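In2-1 family protein, glutathione transferase lambda3 (Populus trichocarpa, PDB 4PQI) binds glutathione and, as a monomeric Lambda-class glutathione transferase, probably catalyses thiol-transfer reactions. Local coordinates at residues L35-T40 with I60-L65; P42-V47 with K83-E88; R51-L56 with E109-L114; A153-E158 with A203-L208. All blocks are in the same frame, centred on the assembly; numbering follows the deposited sequence.

In the fold
From the N terminus, strand 33-37 enters the sheet, helix 42-54 follows, and strand 60-64 returns parallel to the first; contact 1 closes this beta-alpha-beta loop. Contact 2 brings the N-terminal turns of the same helix against the loop leading into strand 86-89, beside the glutathione, and contact 3 brings its last turn against the loop after helix 97-107. Contacts 1, 2 and 3 cross one another along the chain, binding the thioredoxin-like domain together and, through contact 3, the segment that leads to the helical domain. Contact 4 lies in series after them, joining helices 151-160 and 206-215; its centre is about 31 Å from that of contact 1.

Contact 1: residues L35-T40 with I60-L65; sequences LYTCYT and IKLVPL
Tyr39 turns its CG anti to the carbonyl carbon (chi1 -74°), which lays the phenol ring alongside Pro64, and Tyr36 has the same first torsion (chi1 -65°), placing its ring beside Val63. Pro64 CB sits over one face of the Tyr39 ring, 3.8 Å from its centroid, in a CH-pi contact offset toward the rim, while Leu62 CD1 comes to the ring edge. On the opposite face of the sheet, Tyr36 CD1 meets Val63 CG1 at 3.7 Å. Between these layers the strands pair in parallel. Leu35 N bonds to Lys61 O at 2.7 Å, Val63 N to Leu35 O, Thr37 N to Val63 O, and Leu65 N to Thr37 O. Past the last pair, a water accepts from Tyr39 N and donates to Leu65 O, continuing the link beyond the end of the strand pairing. Helix 42-54 packs on the Leu35, Thr37 and Leu62 side, helix 73-78 on Tyr36 and Leu65, and strand 86-89 continues the sheet beyond strand 33-37.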
loop_
_atom_site.group_PDB
_atom_site.type_symbol
_atom_site.label_atom_id
_atom_site.label_comp_id
_atom_site.label_asym_id
_atom_site.label_seq_id
_atom_site.Cartn_x
_atom_site.Cartn_y
_atom_site.Cartn_z
ATOM N N LEU A 35 12.846 -1.905 -7.486
ATOM C CA LEU A 35 11.856 -2.356 -6.506
ATOM C C LEU A 35 11.375 -3.770 -6.840
ATOM O O LEU A 35 10.626 -3.959 -7.804
ATOM C CB LEU A 35 10.663 -1.396 -6.513
ATOM C CG LEU A 35 9.529 -1.745 -5.546
ATOM C CD1 LEU A 35 10.029 -1.678 -4.094
ATOM C CD2 LEU A 35 8.350 -0.803 -5.761
ATOM N N TYR A 36 11.821 -4.756 -6.060
ATOM C CA TYR A 36 11.389 -6.148 -6.222
ATOM C C TYR A 36 10.000 -6.245 -5.612
ATOM O O TYR A 36 9.789 -5.834 -4.466
ATOM C CB TYR A 36 12.368 -7.108 -5.522
ATOM C CG TYR A 36 13.740 -7.077 -6.161
ATOM C CD1 TYR A 36 14.053 -7.922 -7.220
ATOM C CD2 TYR A 36 14.693 -6.159 -5.754
ATOM C CE1 TYR A 36 15.307 -7.871 -7.838
ATOM C CE2 TYR A 36 15.946 -6.097 -6.362
ATOM C CZ TYR A 36 16.244 -6.955 -7.405
ATOM O OH TYR A 36 17.484 -6.893 -8.007
ATOM N N THR A 37 9.044 -6.757 -6.381
ATOM C CA THR A 37 7.650 -6.593 -6.014
ATOM C C THR A 37 6.777 -7.707 -6.587
ATOM O O THR A 37 7.266 -8.589 -7.288
ATOM C CB THR A 37 7.150 -5.216 -6.489
ATOM O OG1 THR A 37 5.823 -4.998 -6.008
ATOM C CG2 THR A 37 7.173 -5.117 -8.008
ATOM N N CYS A 38 5.493 -7.670 -6.239
ATOM C CA CYS A 38 4.470 -8.537 -6.812
ATOM C C CYS A 38 3.244 -7.652 -7.004
ATOM O O CYS A 38 2.839 -6.938 -6.084
ATOM C CB CYS A 38 4.152 -9.731 -5.887
ATOM S SG CYS A 38 2.603 -10.653 -6.295
ATOM N N TYR A 39 2.660 -7.678 -8.196
ATOM C CA TYR A 39 1.632 -6.700 -8.557
ATOM C C TYR A 39 0.370 -6.723 -7.689
ATOM O O TYR A 39 -0.348 -5.728 -7.619
ATOM C CB TYR A 39 1.227 -6.849 -10.022
ATOM C CG TYR A 39 2.237 -6.340 -11.024
ATOM C CD1 TYR A 39 2.810 -5.079 -10.900
ATOM C CD2 TYR A 39 2.621 -7.133 -12.106
ATOM C CE1 TYR A 39 3.740 -4.620 -11.836
ATOM C CE2 TYR A 39 3.538 -6.685 -13.039
ATOM C CZ TYR A 39 4.091 -5.432 -12.912
ATOM O OH TYR A 39 5.002 -5.010 -13.867
ATOM N N THR A 40 0.089 -7.851 -7.042
ATOM C CA THR A 40 -1.122 -7.947 -6.228
ATOM C C THR A 40 -0.826 -7.889 -4.728
ATOM O O THR A 40 -1.734 -8.055 -3.918
ATOM C CB THR A 40 -1.907 -9.242 -6.522
ATOM O OG1 THR A 40 -1.057 -10.373 -6.284
ATOM C CG2 THR A 40 -2.405 -9.268 -7.978
ATOM N N ILE A 60 12.998 4.405 -10.336
ATOM C CA ILE A 60 12.826 3.138 -9.630
ATOM C C ILE A 60 12.220 2.075 -10.536
ATOM O O ILE A 60 11.008 2.048 -10.757
ATOM C CB ILE A 60 11.922 3.320 -8.396
ATOM C CG1 ILE A 60 12.502 4.382 -7.451
ATOM C CG2 ILE A 60 11.688 1.971 -7.670
ATOM C CD1 ILE A 60 11.550 4.790 -6.316
ATOM N N LYS A 61 13.069 1.189 -11.044
ATOM C CA LYS A 61 12.622 0.133 -11.937
ATOM C C LYS A 61 11.822 -0.912 -11.159
ATOM O O LYS A 61 12.222 -1.319 -10.069
ATOM C CB LYS A 61 13.822 -0.523 -12.618
ATOM C CG LYS A 61 14.704 0.431 -13.426
ATOM C CD LYS A 61 13.885 1.217 -14.446
ATOM C CE LYS A 61 14.752 2.102 -15.339
ATOM N NZ LYS A 61 13.895 2.975 -16.210
ATOM N N LEU A 62 10.685 -1.345 -11.702
ATOM C CA LEU A 62 9.970 -2.478 -11.104
ATOM C C LEU A 62 10.548 -3.839 -11.556
ATOM O O LEU A 62 10.860 -4.043 -12.729
ATOM C CB LEU A 62 8.486 -2.424 -11.455
ATOM C CG LEU A 62 7.740 -1.163 -11.042
ATOM C CD1 LEU A 62 6.280 -1.245 -11.471
ATOM C CD2 LEU A 62 7.857 -0.959 -9.542
ATOM N N VAL A 63 10.690 -4.755 -10.611
ATOM C CA VAL A 63 11.003 -6.148 -10.914
ATOM C C VAL A 63 9.891 -6.976 -10.288
ATOM O O VAL A 63 9.981 -7.346 -9.119
ATOM C CB VAL A 63 12.354 -6.562 -10.297
ATOM C CG1 VAL A 63 12.716 -7.990 -10.703
ATOM C CG2 VAL A 63 13.454 -5.590 -10.715
ATOM N N PRO A 64 8.807 -7.232 -11.047
ATOM C CA PRO A 64 7.689 -8.013 -10.502
ATOM C C PRO A 64 7.931 -9.529 -10.586
ATOM O O PRO A 64 8.461 -10.039 -11.575
ATOM C CB PRO A 64 6.515 -7.576 -11.378
ATOM C CG PRO A 64 7.160 -7.345 -12.731
ATOM C CD PRO A 64 8.509 -6.710 -12.396
ATOM N N LEU A 65 7.552 -10.230 -9.519
ATOM C CA LEU A 65 7.787 -11.657 -9.377
ATOM C C LEU A 65 6.462 -12.369 -9.258
ATOM O O LEU A 65 5.486 -11.801 -8.772
ATOM C CB LEU A 65 8.590 -11.930 -8.091
ATOM C CG LEU A 65 9.885 -11.141 -7.915
ATOM C CD1 LEU A 65 10.536 -11.413 -6.546
ATOM C CD2 LEU A 65 10.837 -11.476 -9.070
HETATM O O HOH W 1 3.790 -9.687 -9.896
#

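Contact 2: residues P42-V47 with K83-E88; sequences PFAQRV and KVPSLE. With GSH (glutathione), chain B.
Phe43, in the first turn of helix 42-54, touches Pro85 through its CB, 4.0 Å from Pro85 CD, while its ring leads away to the glutathione. CB1 of the ligand lies over the centre of one ring face, 3.8 Å above the plane, and the sulphur SG2 lies in plane at the ring edge. An alanine here would remove that face and is likely to leave the gamma-glutamyl part of glutathione less firmly placed. At Ala44 the helix comes closest to the loop: Pro85 CD is 3.5 Å from Ala44 N, and its ring also packs on Ala44 CB. Pro85 follows a cis peptide bond, as the cis-proline of the thioredoxin fold does, and it stands beside a backbone pairing with the ligand. Val84 N donates to GSH O2 at 2.8 Å, and GSH N2 returns a bond to Val84 O at 2.9 Å, much as an extra strand would. Lys83 NZ reaches the glycyl carboxylate, 3.0 Å from GSH O32, its chain bent at the last torsion (chi4 -48°). One turn on from Phe43, Val47 CG2 crosses the Pro85 ring at an angle, 3.7 Å from Pro85 CG.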
loop_
_atom_site.group_PDB
_atom_site.type_symbol
_atom_site.label_atom_id
_atom_site.label_comp_id
_atom_site.label_asym_id
_atom_site.label_seq_id
_atom_site.Cartn_x
_atom_site.Cartn_y
_atom_site.Cartn_z
ATOM N N PRO A 42 -0.340 -6.167 -1.348
ATOM C CA PRO A 42 -0.750 -4.880 -0.769
ATOM C C PRO A 42 0.391 -4.178 -0.016
ATOM O O PRO A 42 0.392 -2.943 0.046
ATOM C CB PRO A 42 -1.915 -5.257 0.170
ATOM C CG PRO A 42 -1.682 -6.682 0.513
ATOM C CD PRO A 42 -0.989 -7.312 -0.676
ATOM N N PHE A 43 1.355 -4.929 0.521
ATOM C CA PHE A 43 2.495 -4.281 1.183
ATOM C C PHE A 43 3.358 -3.585 0.133
ATOM O O PHE A 43 3.753 -2.428 0.308
ATOM C CB PHE A 43 3.333 -5.274 1.989
ATOM C CG PHE A 43 2.599 -5.884 3.153
ATOM C CD1 PHE A 43 2.498 -5.206 4.361
ATOM C CD2 PHE A 43 2.013 -7.143 3.036
ATOM C CE1 PHE A 43 1.818 -5.770 5.438
ATOM C CE2 PHE A 43 1.337 -7.710 4.102
ATOM C CZ PHE A 43 1.235 -7.019 5.308
ATOM N N ALA A 44 3.630 -4.294 -0.962
ATOM C CA ALA A 44 4.350 -3.710 -2.089
ATOM C C ALA A 44 3.566 -2.556 -2.733
ATOM O O ALA A 44 4.149 -1.566 -3.175
ATOM C CB ALA A 44 4.663 -4.785 -3.126
ATOM N N GLN A 45 2.242 -2.686 -2.787
ATOM C CA GLN A 45 1.430 -1.627 -3.366
ATOM C C GLN A 45 1.682 -0.290 -2.681
ATOM O O GLN A 45 1.720 0.735 -3.352
ATOM C CB GLN A 45 -0.053 -1.969 -3.308
ATOM C CG GLN A 45 -0.921 -0.990 -4.086
ATOM C CD GLN A 45 -2.375 -1.361 -4.039
ATOM O OE1 GLN A 45 -2.761 -2.297 -3.328
ATOM N NE2 GLN A 45 -3.198 -0.657 -4.816
ATOM N N ARG A 46 1.865 -0.311 -1.360
ATOM C CA ARG A 46 2.241 0.898 -0.625
ATOM C C ARG A 46 3.418 1.593 -1.305
ATOM O O ARG A 46 3.372 2.780 -1.573
ATOM C CB ARG A 46 2.619 0.569 0.813
ATOM C CG ARG A 46 1.471 0.209 1.736
ATOM C CD ARG A 46 2.018 -0.447 3.001
ATOM N NE ARG A 46 1.014 -0.592 4.063
ATOM C CZ ARG A 46 1.221 -1.250 5.203
ATOM N NH1 ARG A 46 2.387 -1.856 5.426
ATOM N NH2 ARG A 46 0.260 -1.326 6.114
ATOM N N VAL A 47 4.477 0.844 -1.594
ATOM C CA VAL A 47 5.673 1.467 -2.141
ATOM C C VAL A 47 5.420 1.899 -3.580
ATOM O O VAL A 47 5.876 2.970 -4.018
ATOM C CB VAL A 47 6.882 0.525 -2.066
ATOM C CG1 VAL A 47 8.146 1.273 -2.449
ATOM C CG2 VAL A 47 7.006 -0.058 -0.658
ATOM N N LYS A 83 10.703 -11.991 0.888
ATOM C CA LYS A 83 9.399 -11.344 0.800
ATOM C C LYS A 83 9.533 -10.096 -0.051
ATOM O O LYS A 83 10.639 -9.580 -0.215
ATOM C CB LYS A 83 8.892 -10.911 2.179
ATOM C CG LYS A 83 8.612 -12.044 3.160
ATOM C CD LYS A 83 7.992 -11.491 4.430
ATOM C CE LYS A 83 7.954 -12.549 5.527
ATOM N NZ LYS A 83 7.400 -13.833 5.023
ATOM N N VAL A 84 8.404 -9.601 -0.564
ATOM C CA VAL A 84 8.354 -8.317 -1.269
ATOM C C VAL A 84 7.488 -7.349 -0.442
ATOM O O VAL A 84 6.606 -7.787 0.301
ATOM C CB VAL A 84 7.842 -8.462 -2.728
ATOM C CG1 VAL A 84 8.876 -9.201 -3.579
ATOM C CG2 VAL A 84 6.479 -9.138 -2.802
ATOM N N PRO A 85 7.750 -6.041 -0.540
ATOM C CA PRO A 85 8.779 -5.413 -1.383
ATOM C C PRO A 85 10.186 -5.376 -0.784
ATOM O O PRO A 85 10.363 -5.411 0.430
ATOM C CB PRO A 85 8.273 -3.986 -1.527
ATOM C CG PRO A 85 7.526 -3.727 -0.229
ATOM C CD PRO A 85 6.879 -5.040 0.119
ATOM N N SER A 86 11.182 -5.262 -1.655
ATOM C CA SER A 86 12.501 -4.852 -1.223
ATOM C C SER A 86 13.016 -3.840 -2.242
ATOM O O SER A 86 12.653 -3.872 -3.411
ATOM C CB SER A 86 13.455 -6.052 -1.068
ATOM O OG SER A 86 13.670 -6.687 -2.322
ATOM N N LEU A 87 13.835 -2.915 -1.782
ATOM C CA LEU A 87 14.336 -1.882 -2.659
ATOM C C LEU A 87 15.851 -1.975 -2.765
ATOM O O LEU A 87 16.550 -2.011 -1.747
ATOM C CB LEU A 87 13.958 -0.513 -2.123
ATOM C CG LEU A 87 14.356 0.671 -3.003
ATOM C CD1 LEU A 87 13.349 0.838 -4.135
ATOM C CD2 LEU A 87 14.409 1.914 -2.133
ATOM N N GLU A 88 16.334 -1.998 -4.004
ATOM C CA GLU A 88 17.758 -2.003 -4.300
ATOM C C GLU A 88 18.213 -0.587 -4.591
ATOM O O GLU A 88 17.819 -0.003 -5.612
ATOM C CB GLU A 88 18.036 -2.876 -5.529
ATOM C CG GLU A 88 19.506 -2.863 -5.979
ATOM C CD GLU A 88 19.746 -3.708 -7.205
ATOM O OE1 GLU A 88 18.876 -4.561 -7.495
ATOM O OE2 GLU A 88 20.798 -3.520 -7.877
HETATM N N1 GSH B . 6.045 -6.774 6.850
HETATM C CA1 GSH B . 6.355 -6.904 5.434
HETATM C C1 GSH B . 6.249 -5.562 4.756
HETATM O O11 GSH B . 7.020 -5.225 3.830
HETATM O O12 GSH B . 5.391 -4.740 5.129
HETATM C CB1 GSH B . 5.405 -7.924 4.809
HETATM C CG1 GSH B . 5.569 -8.047 3.298
HETATM C CD1 GSH B . 4.899 -9.330 2.848
HETATM O OE1 GSH B . 4.408 -10.234 3.799
HETATM N N2 GSH B . 4.767 -9.588 1.551
HETATM C CA2 GSH B . 4.149 -10.844 1.154
HETATM C C2 GSH B . 5.184 -11.856 0.751
HETATM O O2 GSH B . 6.376 -11.449 0.131
HETATM C CB2 GSH B . 3.183 -10.613 -0.004
HETATM S SG2 GSH B . 1.555 -10.075 0.565
HETATM N N3 GSH B . 4.920 -13.130 0.988
HETATM C CA3 GSH B . 5.607 -14.173 0.250
HETATM C C3 GSH B . 6.350 -15.073 1.205
HETATM O O31 GSH B . 7.057 -16.017 0.773
HETATM O O32 GSH B . 6.264 -14.874 2.442
#

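Contact 3: residues R51-L56 with E109-L114; sequences RNFKGL and EGPSLL. With CA (calcium ion), chain E.
The last turn of helix 42-54 packs through Phe53, Lys54 and Leu56 on the 109-114 loop, which runs from helix 97-107 toward helix 118-139. A Schellman motif with Gly55 at positive phi ends the helix. Lys54 bends at its third and fourth torsions (62° and 86°), folding its amine back over the loop, where NZ donates to Pro111 O at 2.9 Å from above the carbonyl plane. Gly110 CA lies 3.3 Å from Lys54 O, so close that a CB on Gly110 would clash with that oxygen. Leu56 CD2 lies against Glu109 O at 3.4 Å. Phe53 takes the apolar share: its CD2 meets Leu113 CD2 at 3.5 Å, and its CE2 touches Pro111 CG at 4.0 Å. Gly55 O binds a calcium ion at 2.4 Å, together with four waters and Glu59. Lys54 NZ also forms a salt bridge with Glu105, which bonds to Leu113 N and Ser112 OG as well; the ammonium group is thus shared between a loop carbonyl and a helix carboxylate, likely stabilising its positive charge.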
loop_
_atom_site.group_PDB
_atom_site.type_symbol
_atom_site.label_atom_id
_atom_site.label_comp_id
_atom_site.label_asym_id
_atom_site.label_seq_id
_atom_site.Cartn_x
_atom_site.Cartn_y
_atom_site.Cartn_z
ATOM N N ARG A 51 6.059 5.604 -5.081
ATOM C CA ARG A 51 6.928 5.763 -6.255
ATOM C C ARG A 51 6.261 6.609 -7.333
ATOM O O ARG A 51 6.862 7.541 -7.889
ATOM C CB ARG A 51 7.259 4.380 -6.826
ATOM C CG ARG A 51 7.942 4.368 -8.192
ATOM C CD ARG A 51 8.060 2.915 -8.656
ATOM N NE ARG A 51 8.504 2.738 -10.038
ATOM C CZ ARG A 51 7.701 2.580 -11.089
ATOM N NH1 ARG A 51 6.380 2.623 -10.965
ATOM N NH2 ARG A 51 8.232 2.401 -12.285
ATOM N N ASN A 52 5.008 6.262 -7.619
ATOM C CA ASN A 52 4.220 6.921 -8.648
ATOM C C ASN A 52 3.965 8.389 -8.298
ATOM O O ASN A 52 4.283 9.287 -9.082
ATOM C CB ASN A 52 2.897 6.170 -8.868
ATOM C CG ASN A 52 3.092 4.781 -9.499
ATOM O OD1 ASN A 52 4.211 4.390 -9.842
ATOM N ND2 ASN A 52 1.998 4.031 -9.641
ATOM N N PHE A 53 3.409 8.629 -7.117
ATOM C CA PHE A 53 3.065 9.986 -6.698
ATOM C C PHE A 53 4.253 10.957 -6.720
ATOM O O PHE A 53 4.136 12.079 -7.216
ATOM C CB PHE A 53 2.421 9.976 -5.316
ATOM C CG PHE A 53 1.748 11.262 -4.965
ATOM C CD1 PHE A 53 0.405 11.464 -5.272
ATOM C CD2 PHE A 53 2.454 12.280 -4.339
ATOM C CE1 PHE A 53 -0.225 12.656 -4.956
ATOM C CE2 PHE A 53 1.828 13.481 -4.021
ATOM C CZ PHE A 53 0.488 13.663 -4.324
ATOM N N LYS A 54 5.401 10.523 -6.212
ATOM C CA LYS A 54 6.570 11.398 -6.158
ATOM C C LYS A 54 7.229 11.606 -7.532
ATOM O O LYS A 54 8.108 12.462 -7.692
ATOM C CB LYS A 54 7.575 10.909 -5.102
ATOM C CG LYS A 54 7.001 10.823 -3.690
ATOM C CD LYS A 54 8.082 10.539 -2.622
ATOM C CE LYS A 54 9.126 11.643 -2.559
ATOM N NZ LYS A 54 8.722 12.768 -1.659
ATOM N N GLY A 55 6.771 10.845 -8.523
ATOM C CA GLY A 55 7.259 10.963 -9.885
ATOM C C GLY A 55 8.552 10.205 -10.065
ATOM O O GLY A 55 9.404 10.618 -10.842
ATOM N N LEU A 56 8.703 9.102 -9.337
ATOM C CA LEU A 56 9.944 8.321 -9.367
ATOM C C LEU A 56 9.879 7.055 -10.237
ATOM O O LEU A 56 10.618 6.101 -10.008
ATOM C CB LEU A 56 10.369 7.944 -7.946
ATOM C CG LEU A 56 10.520 9.110 -6.965
ATOM C CD1 LEU A 56 10.689 8.622 -5.520
ATOM C CD2 LEU A 56 11.689 9.993 -7.374
ATOM N N GLU A 109 13.638 12.632 -4.606
ATOM C CA GLU A 109 12.978 13.840 -5.095
ATOM C C GLU A 109 11.474 13.636 -5.215
ATOM O O GLU A 109 10.993 12.510 -5.174
ATOM C CB GLU A 109 13.546 14.249 -6.450
ATOM C CG GLU A 109 15.048 14.429 -6.447
ATOM C CD GLU A 109 15.562 15.023 -7.739
ATOM O OE1 GLU A 109 16.416 15.938 -7.673
ATOM O OE2 GLU A 109 15.112 14.571 -8.818
ATOM N N GLY A 110 10.741 14.733 -5.374
ATOM C CA GLY A 110 9.315 14.669 -5.622
ATOM C C GLY A 110 8.537 15.422 -4.560
ATOM O O GLY A 110 9.106 15.782 -3.531
ATOM N N PRO A 111 7.235 15.659 -4.809
ATOM C CA PRO A 111 6.318 16.322 -3.876
ATOM C C PRO A 111 6.217 15.597 -2.545
ATOM O O PRO A 111 6.397 14.381 -2.472
ATOM C CB PRO A 111 4.966 16.243 -4.593
ATOM C CG PRO A 111 5.109 15.129 -5.565
ATOM C CD PRO A 111 6.535 15.234 -6.033
ATOM N N SER A 112 5.894 16.361 -1.508
ATOM C CA SER A 112 5.885 15.880 -0.135
ATOM C C SER A 112 4.712 14.945 0.149
ATOM O O SER A 112 3.590 15.193 -0.279
ATOM C CB SER A 112 5.847 17.072 0.831
ATOM O OG SER A 112 6.553 16.780 2.024
ATOM N N LEU A 113 4.993 13.859 0.861
ATOM C CA LEU A 113 3.953 12.956 1.337
ATOM C C LEU A 113 3.897 12.908 2.872
ATOM O O LEU A 113 3.293 12.004 3.453
ATOM C CB LEU A 113 4.134 11.550 0.742
ATOM C CG LEU A 113 3.711 11.451 -0.733
ATOM C CD1 LEU A 113 4.092 10.108 -1.326
ATOM C CD2 LEU A 113 2.203 11.699 -0.877
ATOM N N LEU A 114 4.556 13.867 3.518
ATOM C CA LEU A 114 4.386 14.114 4.953
ATOM C C LEU A 114 4.354 15.622 5.154
ATOM O O LEU A 114 5.223 16.325 4.648
ATOM C CB LEU A 114 5.523 13.508 5.781
ATOM C CG LEU A 114 5.481 12.006 6.075
ATOM C CD1 LEU A 114 6.747 11.583 6.789
ATOM C CD2 LEU A 114 4.254 11.640 6.913
HETATM CA CA CA E . 11.275 11.066 -12.258
HETATM O O HOH W 2 12.602 10.854 -14.550
HETATM O O HOH W 3 10.122 9.444 -13.425
HETATM O O HOH W 4 9.916 12.998 -13.076
HETATM O O HOH W 5 12.010 12.708 -10.511
#

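Contact 4: residues A153-E158 with A203-L208; sequences AFDHLE and AGRQKL. Unlike the reference sequence in segment 153-158: His156 (reference Tyr).
Glu158, on helix 151-160, brings its carboxylate to the start of helix 206-215 and accepts hydrogen bonds from two backbone N-H groups in its first turn, within the all-helical C-terminal domain. Both oxygens use their syn lone pairs: OE1 receives Leu208 N at 2.8 Å, and OE2 receives Lys207 N at 3.0 Å. Glu158 CG is anti to the backbone N (chi1 177°), and a bend at chi2 (66°) turns the carboxylate across the helix start. A glutamine in its place would lose the negative charge and one acceptor, and would probably leave one of these N-H groups without its mate. Arg205, at the N-cap position, crosses Asp155 at about a right angle, with guanidinium and carboxylate planes 46° apart. Phe154 CB lies over one guanidinium face, toward its rim, and Tyr199 OH and Ile201 O take further N-H groups. Apolar contacts accompany these bonds: Leu208 CD1 meets Leu157 CB, and Leu208 CD2 meets Phe154 CD1. In the salt bridge, Arg205 NE meets Asp155 OD1 at 2.7 Å, while the bond from Arg205 NH2 to the same oxygen is weak, at 3.0 Å.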
loop_
_atom_site.group_PDB
_atom_site.type_symbol
_atom_site.label_atom_id
_atom_site.label_comp_id
_atom_site.label_asym_id
_atom_site.label_seq_id
_atom_site.Cartn_x
_atom_site.Cartn_y
_atom_site.Cartn_z
ATOM N N ALA A 153 -12.125 -1.898 14.335
ATOM C CA ALA A 153 -10.951 -1.477 13.584
ATOM C C ALA A 153 -11.306 -0.437 12.518
ATOM O O ALA A 153 -10.587 0.547 12.346
ATOM C CB ALA A 153 -10.211 -2.684 12.991
ATOM N N PHE A 154 -12.415 -0.635 11.810
ATOM C CA PHE A 154 -12.903 0.409 10.908
ATOM C C PHE A 154 -13.378 1.652 11.674
ATOM O O PHE A 154 -13.254 2.772 11.175
ATOM C CB PHE A 154 -13.984 -0.125 9.959
ATOM C CG PHE A 154 -13.461 -1.152 8.994
ATOM C CD1 PHE A 154 -12.615 -0.774 7.946
ATOM C CD2 PHE A 154 -13.768 -2.499 9.155
ATOM C CE1 PHE A 154 -12.106 -1.726 7.065
ATOM C CE2 PHE A 154 -13.272 -3.450 8.277
ATOM C CZ PHE A 154 -12.435 -3.068 7.234
ATOM N N ASP A 155 -13.915 1.455 12.875
ATOM C CA ASP A 155 -14.333 2.582 13.709
ATOM C C ASP A 155 -13.101 3.423 14.077
ATOM O O ASP A 155 -13.151 4.648 14.082
ATOM C CB ASP A 155 -15.043 2.102 14.983
ATOM C CG ASP A 155 -16.484 1.683 14.741
ATOM O OD1 ASP A 155 -16.956 1.745 13.580
ATOM O OD2 ASP A 155 -17.148 1.273 15.722
ATOM N N HIS A 156 -11.998 2.754 14.383
ATOM C CA HIS A 156 -10.767 3.455 14.704
ATOM C C HIS A 156 -10.353 4.356 13.533
ATOM O O HIS A 156 -9.996 5.510 13.727
ATOM C CB HIS A 156 -9.658 2.472 15.080
ATOM C CG HIS A 156 -8.642 3.044 16.023
ATOM N ND1 HIS A 156 -8.970 3.486 17.287
ATOM C CD2 HIS A 156 -7.313 3.267 15.879
ATOM C CE1 HIS A 156 -7.884 3.949 17.885
ATOM N NE2 HIS A 156 -6.865 3.825 17.052
ATOM N N LEU A 157 -10.449 3.849 12.309
ATOM C CA LEU A 157 -10.135 4.686 11.150
ATOM C C LEU A 157 -11.144 5.818 10.948
ATOM O O LEU A 157 -10.761 6.948 10.622
ATOM C CB LEU A 157 -10.015 3.852 9.880
ATOM C CG LEU A 157 -8.943 2.768 9.867
ATOM C CD1 LEU A 157 -8.845 2.186 8.470
ATOM C CD2 LEU A 157 -7.622 3.316 10.325
ATOM N N GLU A 158 -12.427 5.517 11.133
ATOM C CA GLU A 158 -13.467 6.545 11.062
ATOM C C GLU A 158 -13.188 7.681 12.058
ATOM O O GLU A 158 -13.229 8.869 11.704
ATOM C CB GLU A 158 -14.854 5.933 11.329
ATOM C CG GLU A 158 -16.015 6.936 11.363
ATOM C CD GLU A 158 -16.261 7.576 10.015
ATOM O OE1 GLU A 158 -15.691 7.105 9.008
ATOM O OE2 GLU A 158 -17.016 8.560 9.953
ATOM N N ALA A 203 -20.856 1.696 5.851
ATOM C CA ALA A 203 -22.101 1.940 6.579
ATOM C C ALA A 203 -21.836 2.502 7.977
ATOM O O ALA A 203 -21.209 1.845 8.806
ATOM C CB ALA A 203 -22.915 0.678 6.665
ATOM N N GLY A 204 -22.306 3.722 8.230
ATOM C CA GLY A 204 -22.124 4.359 9.526
ATOM C C GLY A 204 -20.776 5.030 9.683
ATOM O O GLY A 204 -20.439 5.542 10.759
ATOM N N ARG A 205 -19.999 5.020 8.601
ATOM C CA ARG A 205 -18.639 5.556 8.588
ATOM C C ARG A 205 -18.473 6.533 7.427
ATOM O O ARG A 205 -17.796 6.261 6.432
ATOM C CB ARG A 205 -17.602 4.425 8.526
ATOM C CG ARG A 205 -17.773 3.425 9.656
ATOM C CD ARG A 205 -16.599 2.450 9.827
ATOM N NE ARG A 205 -16.934 1.501 10.884
ATOM C CZ ARG A 205 -17.530 0.331 10.683
ATOM N NH1 ARG A 205 -17.829 -0.061 9.448
ATOM N NH2 ARG A 205 -17.811 -0.456 11.714
ATOM N N GLN A 206 -19.109 7.684 7.599
ATOM C CA GLN A 206 -19.167 8.737 6.597
ATOM C C GLN A 206 -17.780 9.184 6.139
ATOM O O GLN A 206 -17.512 9.295 4.944
ATOM C CB GLN A 206 -19.934 9.940 7.165
ATOM C CG GLN A 206 -21.438 9.731 7.343
ATOM C CD GLN A 206 -21.815 8.463 8.105
ATOM O OE1 GLN A 206 -22.551 7.613 7.592
ATOM N NE2 GLN A 206 -21.313 8.333 9.329
ATOM N N LYS A 207 -16.907 9.456 7.100
ATOM C CA LYS A 207 -15.584 9.995 6.807
ATOM C C LYS A 207 -14.721 8.967 6.093
ATOM O O LYS A 207 -13.884 9.314 5.262
ATOM C CB LYS A 207 -14.901 10.441 8.100
ATOM C CG LYS A 207 -15.556 11.636 8.778
ATOM C CD LYS A 207 -15.322 12.886 7.973
ATOM C CE LYS A 207 -15.745 14.126 8.736
ATOM N NZ LYS A 207 -15.468 15.338 7.923
ATOM N N LEU A 208 -14.926 7.698 6.427
ATOM C CA LEU A 208 -14.183 6.624 5.784
ATOM C C LEU A 208 -14.610 6.525 4.318
ATOM O O LEU A 208 -13.770 6.326 3.425
ATOM C CB LEU A 208 -14.415 5.292 6.508
ATOM C CG LEU A 208 -13.592 4.081 6.063
ATOM C CD1 LEU A 208 -12.102 4.282 6.357
ATOM C CD2 LEU A 208 -14.110 2.809 6.722
#